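Local coordinates for putative lipoprotein LppA (PDB 2V7S) that is of unknown function but is probably a membrane-attached lipoprotein of the cell envelope, from a family confined to pathogenic mycobacteria, at residues S97-A102 with R113-S119; T69-A74 with T180-T184; Y145-S151 with D163-Y169; V77-I81 with D130-A134; K46-D51 with A198-P202. All blocks are in the same frame, centred on the assembly; numbering follows the deposited sequence.

Interaction 1. Residues S97-A102 with R113-S119; sequences SDRNGA and RRPIANS
Ala-102 and Arg-114 pair as an antiparallel, hydrogen-bonded couple: Ala-102 N reaches Arg-114 O and Arg-114 N returns to Ala-102 O, both at 2.9 Å and nearly straight (172°). The tight part of the contact lies beside this bridge. There Ile-116, with CG1 anti to its carbonyl carbon (chi1 -63°), lays CD1 against the backbone of Gly-101, 3.5 Å from Gly-101 C, and 4.1 Å from Ala-102 CB. Gly-101 has positive phi as the chain leaves helix 92-100, which turns it directly into the short strand. Further along, Asp-98 crosses Ile-116 at about a right angle and is largely buried. Its OD2 takes the N-H of Ser-119 at 2.9 Å, from above the carboxylate plane. Ser-119 OG lies 2.7 Å from Asp-98 OD2 and is also hydrogen-bonded to Asn-182 OD1, so its bond to the carboxylate is not settled. The outer side, by contrast, is looser and wetter. A water links Asp-98 O to Ile-116 N in place of a direct bond, while Arg-113 stretches along the exposed helix end to give NH1 to a lone pair of Asn-100 O at 3.1 Å; its NE is held by Ala-109 O. The segment 113-119 thus joins the two sheets: strand 112-114 lies between strands 102-103 and 188-189, Ala-117 bonds through its backbone to Ile-183 of strand 179-184, and Pro-115 rests on Ala-62 and Arg-63 of helix 59-80, with helix 92-100 packed beside the connecting chain.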
# COMPACT_ATOMS: atom_id res chain seq x y z
N SER A 97 -25.03 -14.53 0.37
CA SER A 97 -24.38 -13.25 0.64
C SER A 97 -23.64 -13.24 1.98
O SER A 97 -22.48 -12.82 2.05
CB SER A 97 -25.41 -12.12 0.57
OG SER A 97 -24.77 -10.89 0.80
N ASP A 98 -24.29 -13.69 3.05
CA ASP A 98 -23.62 -13.74 4.34
C ASP A 98 -22.40 -14.66 4.28
O ASP A 98 -21.35 -14.30 4.77
CB ASP A 98 -24.55 -14.24 5.44
CG ASP A 98 -25.71 -13.29 5.69
OD1 ASP A 98 -25.65 -12.12 5.23
OD2 ASP A 98 -26.69 -13.73 6.32
N ARG A 99 -22.59 -15.82 3.65
CA ARG A 99 -21.52 -16.82 3.48
C ARG A 99 -20.27 -16.24 2.80
O ARG A 99 -19.14 -16.47 3.23
CB ARG A 99 -22.09 -18.00 2.67
CG ARG A 99 -21.15 -19.18 2.46
CD ARG A 99 -21.82 -20.26 1.56
NE ARG A 99 -23.14 -20.64 2.08
CZ ARG A 99 -24.21 -20.87 1.32
NH1 ARG A 99 -24.15 -20.76 -0.00
NH2 ARG A 99 -25.37 -21.20 1.89
N ASN A 100 -20.49 -15.46 1.76
CA ASN A 100 -19.41 -14.79 1.01
C ASN A 100 -18.62 -13.71 1.77
O ASN A 100 -17.50 -13.36 1.38
CB ASN A 100 -20.00 -14.16 -0.25
CG ASN A 100 -20.47 -15.18 -1.26
OD1 ASN A 100 -20.17 -16.39 -1.15
ND2 ASN A 100 -21.23 -14.72 -2.25
N GLY A 101 -19.23 -13.14 2.81
CA GLY A 101 -18.59 -12.12 3.63
C GLY A 101 -18.42 -10.74 2.98
O GLY A 101 -18.97 -10.47 1.92
N ALA A 102 -17.67 -9.86 3.64
CA ALA A 102 -17.46 -8.51 3.14
C ALA A 102 -15.97 -8.34 2.84
O ALA A 102 -15.14 -9.14 3.30
CB ALA A 102 -17.93 -7.49 4.18
N ARG A 113 -11.13 -11.93 4.10
CA ARG A 113 -12.50 -11.36 4.09
C ARG A 113 -12.91 -11.09 5.52
O ARG A 113 -12.33 -11.65 6.46
CB ARG A 113 -13.51 -12.33 3.46
CG ARG A 113 -13.29 -12.54 1.96
CD ARG A 113 -14.17 -13.66 1.40
NE ARG A 113 -13.67 -14.09 0.11
CZ ARG A 113 -14.40 -14.70 -0.83
NH1 ARG A 113 -15.69 -14.95 -0.63
NH2 ARG A 113 -13.83 -15.03 -1.99
N ARG A 114 -13.93 -10.24 5.66
CA ARG A 114 -14.53 -9.95 6.95
C ARG A 114 -15.78 -10.84 7.04
O ARG A 114 -16.65 -10.78 6.14
CB ARG A 114 -14.92 -8.46 7.01
CG ARG A 114 -13.71 -7.48 6.96
CD ARG A 114 -14.24 -6.01 7.00
NE ARG A 114 -14.83 -5.65 8.31
CZ ARG A 114 -15.79 -4.72 8.48
NH1 ARG A 114 -16.30 -4.06 7.45
NH2 ARG A 114 -16.27 -4.46 9.71
N PRO A 115 -15.85 -11.71 8.09
CA PRO A 115 -17.03 -12.58 8.19
C PRO A 115 -18.29 -11.79 8.48
O PRO A 115 -18.23 -10.74 9.11
CB PRO A 115 -16.71 -13.50 9.36
CG PRO A 115 -15.59 -12.85 10.12
CD PRO A 115 -14.87 -11.95 9.16
N ILE A 116 -19.42 -12.29 7.97
CA ILE A 116 -20.73 -11.74 8.26
C ILE A 116 -21.49 -12.91 8.89
O ILE A 116 -21.61 -14.02 8.30
CB ILE A 116 -21.45 -11.29 6.98
CG1 ILE A 116 -20.69 -10.13 6.28
CG2 ILE A 116 -22.94 -10.95 7.28
CD1 ILE A 116 -21.24 -9.83 4.87
N ALA A 117 -21.95 -12.70 10.10
CA ALA A 117 -22.69 -13.76 10.80
C ALA A 117 -24.03 -14.03 10.04
O ALA A 117 -24.62 -13.10 9.43
CB ALA A 117 -22.91 -13.31 12.23
N ASN A 118 -24.52 -15.29 10.02
CA ASN A 118 -25.85 -15.52 9.42
C ASN A 118 -26.81 -14.47 9.99
O ASN A 118 -26.86 -14.29 11.21
CB ASN A 118 -26.38 -16.92 9.74
CG ASN A 118 -25.52 -18.04 9.17
OD1 ASN A 118 -24.54 -17.82 8.48
ND2 ASN A 118 -25.90 -19.26 9.48
N SER A 119 -27.52 -13.77 9.11
CA SER A 119 -28.51 -12.76 9.49
C SER A 119 -29.63 -13.34 10.39
O SER A 119 -30.12 -14.43 10.14
CB SER A 119 -29.17 -12.13 8.27
OG SER A 119 -28.19 -11.67 7.34
O HOH W 1 -19.14 -14.57 6.22

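Interaction 2. Residues T69-A74 with T180-T184; sequences TARIIA and TLNIT
Ile-73 of helix 59-80 points toward strand 180-184 and meets Leu-181 and Ile-183 with different branches. Its CB already lies 3.8 Å from Leu-181 CD2. From there the branches part: CG2, anti to the backbone N, meets the same methyl at 3.5 Å, the two side chains crossing at about a right angle. The CG1 arm (chi1 -71°) swings the other way along the helix and carries CD1 to the end of Ile-183, where the two CD1 methyls meet tip to tip at 4.2 Å. One turn earlier, the small Ala-70 lets the strand side chains come up to the helix backbone. Ile-183 CD1 sits 3.8 Å from Ala-70 CB and equally near its CA, and Leu-181 CD2 comes within 3.7 Å of Ala-70 O, a carbonyl already satisfied by Ala-74 N. No hydrogen bond crosses the interface; the fit is one of van der Waals contact, carried mostly by methyl groups. Leu-181 and Ile-183, two residues apart, share one face of the strand. The segment axes run 9.4 Å apart and roughly antiparallel, at 148°. This is a helix laid on a mainly hydrophobic sheet face: Val-120 of strand 120-122 flanks Ala-70 and Leu-181, Phe-171 of strand 169-175 flanks Ile-73 and Ile-183, and Val-138 of helix 128-143 closes on Ile-73 beside them.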
# COMPACT_ATOMS: atom_id res chain seq x y z
N THR A 69 -22.31 -16.28 18.04
CA THR A 69 -22.52 -15.08 18.88
C THR A 69 -23.86 -14.44 18.55
O THR A 69 -24.56 -13.98 19.44
CB THR A 69 -21.36 -14.07 18.71
OG1 THR A 69 -20.22 -14.62 19.40
CG2 THR A 69 -21.72 -12.70 19.34
N ALA A 70 -24.21 -14.42 17.26
CA ALA A 70 -25.52 -13.89 16.87
C ALA A 70 -26.63 -14.68 17.55
O ALA A 70 -27.61 -14.06 18.02
CB ALA A 70 -25.72 -13.92 15.32
N ARG A 71 -26.51 -16.02 17.53
CA ARG A 71 -27.45 -16.93 18.23
C ARG A 71 -27.52 -16.55 19.72
O ARG A 71 -28.60 -16.42 20.28
CB ARG A 71 -27.02 -18.40 18.10
CG ARG A 71 -27.91 -19.44 18.89
CD ARG A 71 -27.45 -20.94 18.67
NE ARG A 71 -27.19 -21.23 17.25
CZ ARG A 71 -25.98 -21.47 16.72
NH1 ARG A 71 -24.89 -21.54 17.49
NH2 ARG A 71 -25.85 -21.68 15.41
N ILE A 72 -26.37 -16.39 20.35
CA ILE A 72 -26.34 -16.04 21.77
C ILE A 72 -27.12 -14.75 22.04
O ILE A 72 -27.90 -14.68 23.01
CB ILE A 72 -24.89 -15.93 22.28
CG1 ILE A 72 -24.29 -17.33 22.41
CG2 ILE A 72 -24.82 -15.20 23.67
CD1 ILE A 72 -22.77 -17.32 22.53
N ILE A 73 -26.86 -13.73 21.22
CA ILE A 73 -27.54 -12.44 21.39
C ILE A 73 -29.06 -12.62 21.19
O ILE A 73 -29.86 -12.12 21.99
CB ILE A 73 -26.99 -11.37 20.40
CG1 ILE A 73 -25.56 -10.93 20.80
CG2 ILE A 73 -27.94 -10.10 20.35
CD1 ILE A 73 -24.78 -10.25 19.67
N ALA A 74 -29.43 -13.27 20.09
CA ALA A 74 -30.83 -13.45 19.73
C ALA A 74 -31.57 -14.22 20.83
O ALA A 74 -32.69 -13.86 21.18
CB ALA A 74 -30.93 -14.17 18.37
N THR A 180 -33.89 -6.79 12.53
CA THR A 180 -32.83 -7.75 12.23
C THR A 180 -31.65 -7.47 13.14
O THR A 180 -31.52 -6.37 13.67
CB THR A 180 -32.38 -7.63 10.74
OG1 THR A 180 -31.97 -6.28 10.46
CG2 THR A 180 -33.53 -8.01 9.79
N LEU A 181 -30.81 -8.48 13.31
CA LEU A 181 -29.51 -8.33 13.89
C LEU A 181 -28.47 -8.77 12.85
O LEU A 181 -28.55 -9.89 12.28
CB LEU A 181 -29.41 -9.25 15.16
CG LEU A 181 -28.03 -9.49 15.76
CD1 LEU A 181 -27.47 -8.16 16.32
CD2 LEU A 181 -28.05 -10.58 16.88
N ASN A 182 -27.45 -7.91 12.64
CA ASN A 182 -26.35 -8.30 11.78
C ASN A 182 -25.02 -8.05 12.46
O ASN A 182 -24.94 -7.19 13.33
CB ASN A 182 -26.41 -7.55 10.46
CG ASN A 182 -27.44 -8.14 9.54
OD1 ASN A 182 -27.18 -9.17 8.89
ND2 ASN A 182 -28.62 -7.52 9.48
N ILE A 183 -24.03 -8.84 12.08
CA ILE A 183 -22.70 -8.70 12.65
C ILE A 183 -21.70 -8.92 11.54
O ILE A 183 -21.77 -9.93 10.80
CB ILE A 183 -22.42 -9.75 13.78
CG1 ILE A 183 -23.54 -9.78 14.85
CG2 ILE A 183 -21.04 -9.49 14.45
CD1 ILE A 183 -23.42 -10.96 15.80
N THR A 184 -20.73 -8.01 11.46
CA THR A 184 -19.61 -8.18 10.56
C THR A 184 -18.36 -8.18 11.42
O THR A 184 -18.26 -7.39 12.37
CB THR A 184 -19.55 -7.02 9.55
OG1 THR A 184 -20.78 -7.02 8.82
CG2 THR A 184 -18.42 -7.22 8.54

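Interaction 3. Residues Y145-S151 with D163-Y169; sequences YGATTES and DVQGNGY
Thr-149 and Gln-165 are partners in an antiparallel beta hairpin of strands 149-151 and 160-166, interrupted at its end by a classic beta bulge. The pair exchanges two backbone bonds, Thr-149 N to Gln-165 O and Gln-165 N to Thr-149 O, each 2.9 Å. At the bulge Thr-148 N also turns to Gln-165 O, but weakly, at 120°. The same carbonyl accepts a proton from a water that is hydrogen-bonded to the hydroxyls of Thr-148 and Thr-149. Ser-151 and Asp-163 form a second hydrogen-bonded pair, Ser-151 N to Asp-163 O at 2.7 Å and Asp-163 N to Ser-151 O at 2.8 Å. Another water is hydrogen-bonded to Ser-151 OG and can donate to Thr-149 O and Asp-163 OD1, though with more acceptors than protons in reach. Asp-163 OD1 takes Gln-165 NE2 at 3.0 Å on the syn side, somewhat out of the carboxylate plane. Beyond the strands, Gly-166 opens a type I' turn to Tyr-169, and Gly-146 ends helix 128-143 in a Schellman motif. Between the two turns Asn-167 ND2 donates to Tyr-145 O at 2.8 Å, in its own amide plane but tilted from the carbonyl plane, and Asn-167 OD1 is taken by Arg-40 of the second subunit. Thr-69 holds the Tyr-145 hydroxyl, and at the base of that side chain Tyr-145 CB stands 4.1 Å above the centre of the Tyr-169 ring, a CH-pi contact.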
# COMPACT_ATOMS: atom_id res chain seq x y z
N TYR A 145 -15.87 -8.49 22.05
CA TYR A 145 -15.10 -8.45 20.81
C TYR A 145 -14.29 -7.13 20.61
O TYR A 145 -13.62 -6.94 19.58
CB TYR A 145 -16.03 -8.70 19.61
CG TYR A 145 -16.47 -10.15 19.53
CD1 TYR A 145 -17.61 -10.58 20.21
CD2 TYR A 145 -15.74 -11.08 18.79
CE1 TYR A 145 -18.01 -11.90 20.18
CE2 TYR A 145 -16.15 -12.42 18.72
CZ TYR A 145 -17.28 -12.82 19.41
OH TYR A 145 -17.68 -14.12 19.39
N GLY A 146 -14.35 -6.24 21.61
CA GLY A 146 -13.75 -4.92 21.53
C GLY A 146 -14.54 -3.87 20.75
O GLY A 146 -14.03 -2.80 20.43
N ALA A 147 -15.80 -4.18 20.44
CA ALA A 147 -16.69 -3.23 19.82
C ALA A 147 -17.46 -2.44 20.90
O ALA A 147 -18.35 -2.97 21.55
CB ALA A 147 -17.62 -3.95 18.83
N THR A 148 -17.07 -1.18 21.10
CA THR A 148 -17.66 -0.36 22.17
C THR A 148 -18.05 1.07 21.74
O THR A 148 -18.50 1.88 22.57
CB THR A 148 -16.70 -0.29 23.41
OG1 THR A 148 -15.43 0.22 23.00
CG2 THR A 148 -16.47 -1.70 24.02
N THR A 149 -17.86 1.40 20.48
CA THR A 149 -18.19 2.75 20.03
C THR A 149 -19.63 2.69 19.51
O THR A 149 -19.90 2.00 18.52
CB THR A 149 -17.20 3.24 18.94
OG1 THR A 149 -15.85 3.11 19.44
CG2 THR A 149 -17.47 4.73 18.57
N GLU A 150 -20.52 3.44 20.16
CA GLU A 150 -21.96 3.31 19.96
C GLU A 150 -22.47 4.37 19.02
O GLU A 150 -21.91 5.47 18.99
CB GLU A 150 -22.71 3.47 21.29
CG GLU A 150 -22.68 2.26 22.21
CD GLU A 150 -23.70 2.38 23.34
OE1 GLU A 150 -24.01 3.51 23.75
OE2 GLU A 150 -24.21 1.34 23.80
N SER A 151 -23.54 4.05 18.27
CA SER A 151 -24.32 5.06 17.52
C SER A 151 -25.76 4.62 17.18
O SER A 151 -26.13 3.45 17.35
CB SER A 151 -23.58 5.55 16.26
OG SER A 151 -23.42 4.52 15.31
N ASP A 163 -26.11 0.69 16.71
CA ASP A 163 -24.93 0.16 16.04
C ASP A 163 -23.75 0.35 17.00
O ASP A 163 -23.63 1.41 17.62
CB ASP A 163 -24.75 0.93 14.72
CG ASP A 163 -23.65 0.36 13.84
OD1 ASP A 163 -22.47 0.65 14.09
OD2 ASP A 163 -23.99 -0.36 12.86
N VAL A 164 -22.93 -0.68 17.16
CA VAL A 164 -21.73 -0.60 18.00
C VAL A 164 -20.56 -1.26 17.25
O VAL A 164 -20.69 -2.40 16.70
CB VAL A 164 -21.97 -1.12 19.47
CG1 VAL A 164 -22.37 -2.59 19.51
CG2 VAL A 164 -20.73 -0.86 20.39
N GLN A 165 -19.44 -0.52 17.19
CA GLN A 165 -18.27 -0.95 16.42
C GLN A 165 -16.99 -0.77 17.21
O GLN A 165 -16.93 -0.02 18.18
CB GLN A 165 -18.10 -0.12 15.15
CG GLN A 165 -19.29 0.04 14.26
CD GLN A 165 -19.01 1.04 13.17
OE1 GLN A 165 -17.85 1.43 12.97
NE2 GLN A 165 -20.05 1.45 12.46
N GLY A 166 -15.95 -1.45 16.75
CA GLY A 166 -14.64 -1.33 17.35
C GLY A 166 -13.87 -2.59 17.03
O GLY A 166 -14.47 -3.66 16.90
N ASN A 167 -12.55 -2.44 16.90
CA ASN A 167 -11.67 -3.58 16.73
C ASN A 167 -11.97 -4.26 15.40
O ASN A 167 -11.66 -5.43 15.18
CB ASN A 167 -11.82 -4.51 17.93
CG ASN A 167 -10.67 -5.51 18.08
OD1 ASN A 167 -9.51 -5.22 17.74
ND2 ASN A 167 -10.98 -6.69 18.64
N GLY A 168 -12.54 -3.50 14.47
CA GLY A 168 -12.92 -4.06 13.18
C GLY A 168 -14.23 -4.86 13.15
O GLY A 168 -14.60 -5.36 12.08
N TYR A 169 -14.93 -4.93 14.28
CA TYR A 169 -16.29 -5.54 14.33
C TYR A 169 -17.38 -4.49 14.27
O TYR A 169 -17.15 -3.28 14.58
CB TYR A 169 -16.49 -6.40 15.59
CG TYR A 169 -15.55 -7.57 15.66
CD1 TYR A 169 -14.21 -7.38 16.02
CD2 TYR A 169 -15.99 -8.87 15.36
CE1 TYR A 169 -13.33 -8.44 16.11
CE2 TYR A 169 -15.09 -9.95 15.40
CZ TYR A 169 -13.76 -9.69 15.77
OH TYR A 169 -12.86 -10.71 15.85
O HOH W 2 -14.77 0.63 20.53
O HOH W 3 -21.25 2.86 15.85

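Interaction 4. Residues V77-I81 with D130-A134; sequences VSAAI and DFKIA
Asp-130 O is approached from two sides of the contact: Ala-134 N of its own helix donates to it at 2.9 Å, and the CD1 methyl of Ile-81 abuts it at 3.5 Å. No hydrogen bond links the two segments, so every cross-contact here is van der Waals. Ile-81, the first residue past helix 59-80, does most of the touching. Its two branches both lie against Asp-130: CG2, anti to the backbone N, lies over the face of the carboxylate, 3.6 Å from Asp-130 OD2, whereas the CG1 arm takes CD1 inward to the carbonyl, to Ala-134 CB at 4.1 Å and to Ile-133 CG2. The side chains of Ile-81 and Asp-130 run obliquely across one another. A turn back in helix 59-80, Val-77 grips the small Ala-134 CB with both methyls, CG1 at 3.8 Å. At the solvent-facing side, Ala-80 CB meets Ile-133 CG2 at 3.9 Å. Phe-126 touches Val-77, Ile-81 and Ala-134, and Leu-173 of strand 169-175 packs on Ala-134. The contact is thus the end of one helix packed against the first turns of another, small alanines meeting branched residues, as in helix pairs lying side by side on a beta sheet.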
# COMPACT_ATOMS: atom_id res chain seq x y z
N VAL A 77 -31.92 -12.00 23.85
CA VAL A 77 -32.93 -10.97 23.53
C VAL A 77 -34.32 -11.55 23.68
O VAL A 77 -35.18 -10.96 24.34
CB VAL A 77 -32.72 -10.31 22.14
CG1 VAL A 77 -33.93 -9.45 21.78
CG2 VAL A 77 -31.46 -9.44 22.17
N SER A 78 -34.55 -12.70 23.07
CA SER A 78 -35.83 -13.39 23.14
C SER A 78 -36.20 -13.79 24.57
O SER A 78 -37.38 -13.78 24.93
CB SER A 78 -35.81 -14.62 22.24
OG SER A 78 -35.72 -14.21 20.88
N ALA A 79 -35.20 -14.12 25.38
CA ALA A 79 -35.48 -14.49 26.77
C ALA A 79 -35.73 -13.27 27.69
O ALA A 79 -36.39 -13.39 28.73
CB ALA A 79 -34.39 -15.38 27.32
N ALA A 80 -35.25 -12.10 27.28
CA ALA A 80 -35.44 -10.88 28.07
C ALA A 80 -36.79 -10.24 27.73
O ALA A 80 -37.35 -9.50 28.54
CB ALA A 80 -34.27 -9.90 27.82
N ILE A 81 -37.30 -10.53 26.53
CA ILE A 81 -38.48 -9.84 25.99
C ILE A 81 -39.68 -10.76 25.67
O ILE A 81 -39.59 -11.59 24.75
CB ILE A 81 -38.13 -8.93 24.76
CG1 ILE A 81 -37.14 -7.83 25.18
CG2 ILE A 81 -39.40 -8.31 24.16
CD1 ILE A 81 -36.18 -7.42 24.06
N ASP A 130 -38.41 -2.09 24.88
CA ASP A 130 -37.82 -3.38 24.55
C ASP A 130 -36.58 -3.23 23.68
O ASP A 130 -35.64 -4.01 23.79
CB ASP A 130 -38.87 -4.33 23.97
CG ASP A 130 -39.93 -4.75 25.01
OD1 ASP A 130 -39.62 -4.70 26.22
OD2 ASP A 130 -41.06 -5.10 24.63
N PHE A 131 -36.58 -2.22 22.83
CA PHE A 131 -35.42 -1.96 21.98
C PHE A 131 -34.18 -1.61 22.82
O PHE A 131 -33.10 -2.12 22.54
CB PHE A 131 -35.70 -0.89 20.93
CG PHE A 131 -34.64 -0.84 19.83
CD1 PHE A 131 -33.66 0.14 19.84
CD2 PHE A 131 -34.65 -1.78 18.78
CE1 PHE A 131 -32.66 0.19 18.84
CE2 PHE A 131 -33.66 -1.74 17.77
CZ PHE A 131 -32.68 -0.76 17.79
N LYS A 132 -34.34 -0.76 23.83
CA LYS A 132 -33.24 -0.42 24.73
C LYS A 132 -32.73 -1.67 25.44
O LYS A 132 -31.53 -1.84 25.60
CB LYS A 132 -33.65 0.63 25.77
CG LYS A 132 -34.27 1.92 25.23
CD LYS A 132 -34.36 3.01 26.34
CE LYS A 132 -35.73 3.74 26.36
NZ LYS A 132 -35.87 5.00 25.53
N ILE A 133 -33.64 -2.54 25.87
CA ILE A 133 -33.21 -3.80 26.47
C ILE A 133 -32.38 -4.65 25.50
O ILE A 133 -31.29 -5.16 25.84
CB ILE A 133 -34.41 -4.60 27.07
CG1 ILE A 133 -34.93 -3.92 28.34
CG2 ILE A 133 -34.01 -6.06 27.35
CD1 ILE A 133 -36.42 -4.11 28.57
N ALA A 134 -32.88 -4.81 24.28
CA ALA A 134 -32.17 -5.65 23.31
C ALA A 134 -30.81 -5.01 22.98
O ALA A 134 -29.80 -5.72 22.82
CB ALA A 134 -33.00 -5.80 22.06

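Interaction 5. Residues K46-D51 with A198-P202; sequences KIQLID and AGQLP
The C-terminal tail, 198-202, folds back without regular structure along helix 37-53, and Asp-51 and Gly-199 fasten its near end. Gly-199 N donates to the syn lone pair of Asp-51 OD1 at 3.1 Å (164°), and Asp-51 OD2 stands 2.8 Å from the same nitrogen. A water donates both to Asp-51 OD1 at 2.7 Å and to Gln-200 O at 2.8 Å, bridging helix and tail, and Arg-54 NE adds a salt bridge to Asp-51 OD1. Back toward the N-terminal end of the helix the contact turns apolar. Ile-47 drives CG2, anti to the backbone N, against the backbone of the tail, with Ile-47 CG2 3.4 Å from Gly-199 C. Its CG1 presses on Leu-201 CD1 at 3.5 Å, tighter than usual for carbon atoms, and the two side chains cross at about a right angle. Leu-201 CD1 also lies over the base of the Lys-46 chain. Ile-50 CD1 abuts the CD and CG edge of the Pro-202 ring, 3.5 Å from Pro-202 CD, equally snug. Ile-50 also packs on Ile-111. The chemistry is mixed: the carboxylate gathers several donors at one oxygen, which probably favours its charged form, while a strip of aliphatic groups holds the largely exposed tail to the helix.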
# COMPACT_ATOMS: atom_id res chain seq x y z
N LYS A 46 3.78 -6.69 1.62
CA LYS A 46 2.56 -7.45 1.31
C LYS A 46 2.65 -8.81 1.98
O LYS A 46 1.68 -9.30 2.57
CB LYS A 46 2.40 -7.71 -0.20
CG LYS A 46 2.41 -6.48 -1.10
CD LYS A 46 2.51 -6.88 -2.59
CE LYS A 46 2.03 -5.72 -3.47
NZ LYS A 46 2.34 -5.92 -4.92
N ILE A 47 3.83 -9.41 1.88
CA ILE A 47 4.06 -10.71 2.46
C ILE A 47 4.01 -10.59 3.99
O ILE A 47 3.32 -11.35 4.64
CB ILE A 47 5.38 -11.34 2.00
CG1 ILE A 47 5.38 -11.62 0.49
CG2 ILE A 47 5.64 -12.63 2.79
CD1 ILE A 47 6.80 -11.59 -0.17
N GLN A 48 4.73 -9.61 4.53
CA GLN A 48 4.72 -9.37 5.98
C GLN A 48 3.32 -9.11 6.56
O GLN A 48 3.01 -9.56 7.68
CB GLN A 48 5.67 -8.20 6.31
CG GLN A 48 7.14 -8.55 6.07
CD GLN A 48 8.10 -7.37 6.19
OE1 GLN A 48 7.69 -6.24 6.44
NE2 GLN A 48 9.38 -7.65 6.00
N LEU A 49 2.49 -8.39 5.82
CA LEU A 49 1.13 -8.08 6.25
C LEU A 49 0.35 -9.38 6.45
O LEU A 49 -0.24 -9.62 7.51
CB LEU A 49 0.40 -7.20 5.21
CG LEU A 49 -1.05 -6.80 5.56
CD1 LEU A 49 -1.04 -5.88 6.72
CD2 LEU A 49 -1.67 -6.06 4.39
N ILE A 50 0.36 -10.21 5.41
CA ILE A 50 -0.28 -11.52 5.50
C ILE A 50 0.26 -12.33 6.68
O ILE A 50 -0.52 -12.82 7.51
CB ILE A 50 -0.12 -12.24 4.15
CG1 ILE A 50 -1.00 -11.51 3.12
CG2 ILE A 50 -0.48 -13.74 4.29
CD1 ILE A 50 -0.78 -11.91 1.67
N ASP A 51 1.58 -12.43 6.78
CA ASP A 51 2.22 -13.25 7.82
C ASP A 51 1.83 -12.76 9.22
O ASP A 51 1.57 -13.57 10.13
CB ASP A 51 3.72 -13.28 7.68
CG ASP A 51 4.20 -14.23 6.59
OD1 ASP A 51 3.40 -14.97 5.96
OD2 ASP A 51 5.42 -14.22 6.37
N ALA A 198 4.47 -19.72 5.40
CA ALA A 198 4.71 -18.32 5.77
C ALA A 198 5.89 -17.70 4.98
O ALA A 198 6.86 -18.40 4.64
CB ALA A 198 4.95 -18.23 7.27
N GLY A 199 5.81 -16.41 4.67
CA GLY A 199 6.89 -15.71 3.99
C GLY A 199 6.82 -15.79 2.48
O GLY A 199 7.75 -15.39 1.77
N GLN A 200 5.71 -16.29 1.97
CA GLN A 200 5.54 -16.41 0.54
C GLN A 200 4.38 -15.55 0.10
O GLN A 200 3.40 -15.44 0.83
CB GLN A 200 5.24 -17.86 0.19
CG GLN A 200 6.44 -18.79 0.38
CD GLN A 200 7.09 -19.14 -0.93
OE1 GLN A 200 6.34 -19.56 -1.85
NE2 GLN A 200 8.34 -18.98 -1.04
N LEU A 201 4.47 -14.96 -1.09
CA LEU A 201 3.33 -14.22 -1.64
C LEU A 201 2.25 -15.19 -2.14
O LEU A 201 2.56 -16.16 -2.83
CB LEU A 201 3.75 -13.25 -2.75
CG LEU A 201 2.77 -12.08 -2.95
CD1 LEU A 201 2.93 -10.99 -1.89
CD2 LEU A 201 2.89 -11.48 -4.35
N PRO A 202 0.98 -14.94 -1.78
CA PRO A 202 0.02 -15.86 -2.36
C PRO A 202 -0.01 -15.67 -3.87
O PRO A 202 0.08 -14.52 -4.34
CB PRO A 202 -1.31 -15.43 -1.73
CG PRO A 202 -0.92 -14.68 -0.50
CD PRO A 202 0.32 -13.95 -0.91
O HOH W 4 2.46 -15.27 3.44

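In the fold
Interactions 2 to 4 gather on the six-stranded sheet and its helices, and interaction 1 links it to the three-stranded sheet. Interactions 1 and 2, centres about 12 Å apart, touch where Ala-117 N meets Ile-183 O; interaction 3 adjoins interaction 2 through Thr-69 and Tyr-145, and interaction 1 through Arg-114 and Gly-168. Interactions 2 and 4 share helix 59-80, with centres about 13 Å apart. Along the chain, interactions 1, 3 and 4 lie nested in the loop closed by interaction 2, and all sit inside that closed by interaction 5. That last contact, about 44 Å from interaction 4 between centres, joins parts near the two ends of the modelled chain in an elongated molecule.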